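Local coordinates for protein peptidase M28 (Shewanella amazonensis SB2B, PDB 3IIB) that probably acts as a zinc-dependent metallopeptidase of family M28, cleaving dipeptides or carboxy-terminal residues with a pair of zinc ions, at residues A[266-271]-A[404-409]. Residues are numbered along the deposited sequence; the frame is centred on the assembly and turned at random.
Sequences GAIDDG and PNDTLD. With ZN (zinc ion), chain B; ZN (zinc ion), chain C.
Asp-406 meets the first turn of helix 267-285 with its CG anti to its own backbone N (chi1 -177°), a torsion that extends the carboxylate toward the amides of Ile-268 and Asp-269. OD1 takes the Ile-268 N-H on its syn lone pair, with 2.7 Å from N to OD1 and a nearly straight angle of 173°. OD2, also through its syn lone pair, accepts from Asp-269 N at 3.1 Å in a more bent bond. Two successive amides thus hold both oxygens and fix the rotation of the group. The backbone adds a weak bond, Ala-267 N to Asp-406 O at 3.5 Å, and Thr-265 also bonds to that carbonyl. Aliphatic carbons pack against polar atoms around these bonds: Ile-268 CG1 lies 3.3 Å from Asp-406 OD1, and Ala-267 CB sits 3.2 Å from the carbonyl carbon C of Thr-407.

The buried carboxylate faces amides at a helix start, where the helix dipole would probably favour its negative charge. An asparagine in place of Asp-406 would probably leave one of the two amides facing an NH2 group, losing its acceptor, and Asp-269 less firmly placed. The side chain of Asp-269, extended trans from N (chi1 -169°), carries its carboxylate away from Asp-406 to bridge the two zinc ions, OD2 at 2.0 Å from the zinc of chain B and OD1 at 2.1 Å from the zinc of chain C. His-257 and Asp-331 complete the protein ligands of the chain C zinc, Glu-304 and His-402 those of the chain B zinc. The geometry is consistent with a second-shell carboxylate that positions a first-shell one through its backbone, here at the aspartate-bridged, co-catalytic dizinc centre of the M28 peptidases.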
ATOM      1  N   GLY A 266     -13.215   2.457   5.741  1.00  5.11           N
ATOM      2  CA  GLY A 266     -14.030   1.360   6.194  1.00  3.44           C
ATOM      3  C   GLY A 266     -14.775   0.674   5.084  1.00  5.96           C
ATOM      4  O   GLY A 266     -15.917   0.246   5.274  1.00  5.67           O
ATOM      5  N   ALA A 267     -14.138   0.539   3.921  1.00  4.54           N
ATOM      6  CA  ALA A 267     -14.826  -0.021   2.789  1.00  4.15           C
ATOM      7  C   ALA A 267     -15.068  -1.515   2.964  1.00  5.39           C
ATOM      8  O   ALA A 267     -16.199  -1.974   2.784  1.00  6.41           O
ATOM      9  CB  ALA A 267     -14.070   0.252   1.454  1.00  2.55           C
ATOM     10  N   ILE A 268     -14.048  -2.309   3.267  1.00  4.87           N
ATOM     11  CA  ILE A 268     -14.326  -3.727   3.367  1.00  3.39           C
ATOM     12  C   ILE A 268     -14.685  -4.113   4.787  1.00  5.07           C
ATOM     13  O   ILE A 268     -15.357  -5.128   5.014  1.00  5.43           O
ATOM     14  CB  ILE A 268     -13.166  -4.598   2.765  1.00  3.83           C
ATOM     15  CG1 ILE A 268     -11.957  -4.589   3.675  1.00  4.30           C
ATOM     16  CG2 ILE A 268     -12.814  -4.125   1.318  1.00  4.82           C
ATOM     17  CD1 ILE A 268     -10.800  -5.452   3.189  1.00  8.19           C
ATOM     18  N   ASP A 269     -14.233  -3.302   5.759  1.00  5.91           N
ATOM     19  CA  ASP A 269     -14.560  -3.545   7.148  1.00  6.03           C
ATOM     20  C   ASP A 269     -15.290  -2.318   7.718  1.00  3.29           C
ATOM     21  O   ASP A 269     -14.637  -1.412   8.271  1.00  5.52           O
ATOM     22  CB  ASP A 269     -13.291  -3.791   7.955  1.00  4.96           C
ATOM     23  CG  ASP A 269     -13.583  -4.310   9.343  1.00  9.57           C
ATOM     24  OD1 ASP A 269     -14.752  -4.672   9.613  1.00  5.64           O
ATOM     25  OD2 ASP A 269     -12.656  -4.346  10.185  1.00  8.25           O
ATOM     26  N   ASP A 270     -16.607  -2.257   7.609  1.00  6.12           N
ATOM     27  CA  ASP A 270     -17.460  -3.272   7.027  1.00  4.55           C
ATOM     28  C   ASP A 270     -18.525  -2.612   6.151  1.00  4.04           C
ATOM     29  O   ASP A 270     -19.703  -3.002   6.134  1.00  4.04           O
ATOM     30  CB  ASP A 270     -18.084  -4.111   8.169  1.00  3.94           C
ATOM     31  CG  ASP A 270     -18.863  -5.311   7.675  1.00  5.44           C
ATOM     32  OD1 ASP A 270     -18.510  -5.862   6.588  1.00  4.12           O
ATOM     33  OD2 ASP A 270     -19.846  -5.712   8.399  1.00  6.40           O
ATOM     34  N   GLY A 271     -18.104  -1.618   5.365  1.00  3.56           N
ATOM     35  CA  GLY A 271     -18.990  -1.002   4.411  1.00  3.54           C
ATOM     36  C   GLY A 271     -19.557  -2.026   3.441  1.00  3.95           C
ATOM     37  O   GLY A 271     -20.728  -1.948   3.042  1.00  3.27           O
ATOM     38  N   PRO A 404      -5.007   2.258   6.347  1.00  5.79           N
ATOM     39  CA  PRO A 404      -5.474   3.338   5.458  1.00  5.15           C
ATOM     40  C   PRO A 404      -5.836   2.905   4.044  1.00  4.70           C
ATOM     41  O   PRO A 404      -6.383   3.707   3.299  1.00  6.37           O
ATOM     42  CB  PRO A 404      -4.298   4.325   5.425  1.00  4.29           C
ATOM     43  CG  PRO A 404      -3.480   3.987   6.698  1.00  8.07           C
ATOM     44  CD  PRO A 404      -3.656   2.528   6.896  1.00  6.60           C
ATOM     45  N   ASN A 405      -5.468   1.676   3.681  1.00  4.18           N
ATOM     46  CA  ASN A 405      -5.744   1.121   2.391  1.00  2.00           C
ATOM     47  C   ASN A 405      -7.107   0.438   2.313  1.00  5.23           C
ATOM     48  O   ASN A 405      -7.460  -0.079   1.258  1.00  5.00           O
ATOM     49  CB  ASN A 405      -4.641   0.130   2.033  1.00  3.36           C
ATOM     50  CG  ASN A 405      -4.225   0.184   0.589  1.00  3.49           C
ATOM     51  OD1 ASN A 405      -4.584   1.098  -0.165  1.00  5.78           O
ATOM     52  ND2 ASN A 405      -3.422  -0.821   0.181  1.00  3.71           N
ATOM     53  N   ASP A 406      -7.903   0.459   3.387  1.00  4.82           N
ATOM     54  CA  ASP A 406      -9.284  -0.071   3.339  1.00  5.36           C
ATOM     55  C   ASP A 406     -10.216   0.944   2.681  1.00  4.40           C
ATOM     56  O   ASP A 406     -10.904   1.743   3.359  1.00  4.40           O
ATOM     57  CB  ASP A 406      -9.786  -0.480   4.719  1.00  5.68           C
ATOM     58  CG  ASP A 406     -11.166  -1.088   4.649  1.00  3.52           C
ATOM     59  OD1 ASP A 406     -11.615  -1.265   3.493  1.00  4.12           O
ATOM     60  OD2 ASP A 406     -11.776  -1.408   5.695  1.00  5.04           O
ATOM     61  N   THR A 407     -10.190   0.910   1.353  1.00  4.53           N
ATOM     62  CA  THR A 407     -10.859   1.905   0.520  1.00  4.68           C
ATOM     63  C   THR A 407     -11.735   1.222  -0.520  1.00  2.00           C
ATOM     64  O   THR A 407     -11.597   0.024  -0.785  1.00  3.69           O
ATOM     65  CB  THR A 407      -9.831   2.859  -0.176  1.00  5.00           C
ATOM     66  OG1 THR A 407      -8.925   2.107  -0.969  1.00  2.00           O
ATOM     67  CG2 THR A 407      -9.028   3.680   0.839  1.00  3.62           C
ATOM     68  N   LEU A 408     -12.597   2.012  -1.149  1.00  4.24           N
ATOM     69  CA  LEU A 408     -13.667   1.476  -1.992  1.00  4.19           C
ATOM     70  C   LEU A 408     -13.132   0.615  -3.111  1.00  6.14           C
ATOM     71  O   LEU A 408     -13.751  -0.393  -3.506  1.00  6.95           O
ATOM     72  CB  LEU A 408     -14.508   2.641  -2.546  1.00  4.41           C
ATOM     73  CG  LEU A 408     -15.635   2.316  -3.547  1.00  5.73           C
ATOM     74  CD1 LEU A 408     -16.740   1.486  -2.920  1.00  5.01           C
ATOM     75  CD2 LEU A 408     -16.156   3.611  -4.144  1.00  5.01           C
ATOM     76  N   ASP A 409     -12.009   1.057  -3.678  1.00  6.80           N
ATOM     77  CA  ASP A 409     -11.380   0.361  -4.800  1.00  6.14           C
ATOM     78  C   ASP A 409     -10.875  -1.038  -4.474  1.00  5.95           C
ATOM     79  O   ASP A 409     -10.445  -1.766  -5.399  1.00  7.81           O
ATOM     80  CB  ASP A 409     -10.242   1.208  -5.318  1.00  5.86           C
ATOM     81  CG  ASP A 409      -9.265   1.606  -4.202  1.00  3.33           C
ATOM     82  OD1 ASP A 409      -9.526   2.649  -3.535  1.00  5.88           O
ATOM     83  OD2 ASP A 409      -8.329   0.799  -3.964  1.00  5.56           O
TER
HETATM   84 ZN    ZN B   1     -12.688  -4.594  12.197  0.50  5.55          ZN
HETATM   85 ZN    ZN C   2     -15.583  -6.090  10.884  0.50  7.02          ZN
HETATM   86  O   HOH W   1     -12.054  -6.571  12.688  1.00 13.32           O
HETATM   87  O   HOH W   2     -14.490  -5.707  12.447  1.00  9.11           O
HETATM   88  O   HOH W   3     -14.085  -7.886  10.444  1.00 16.65           O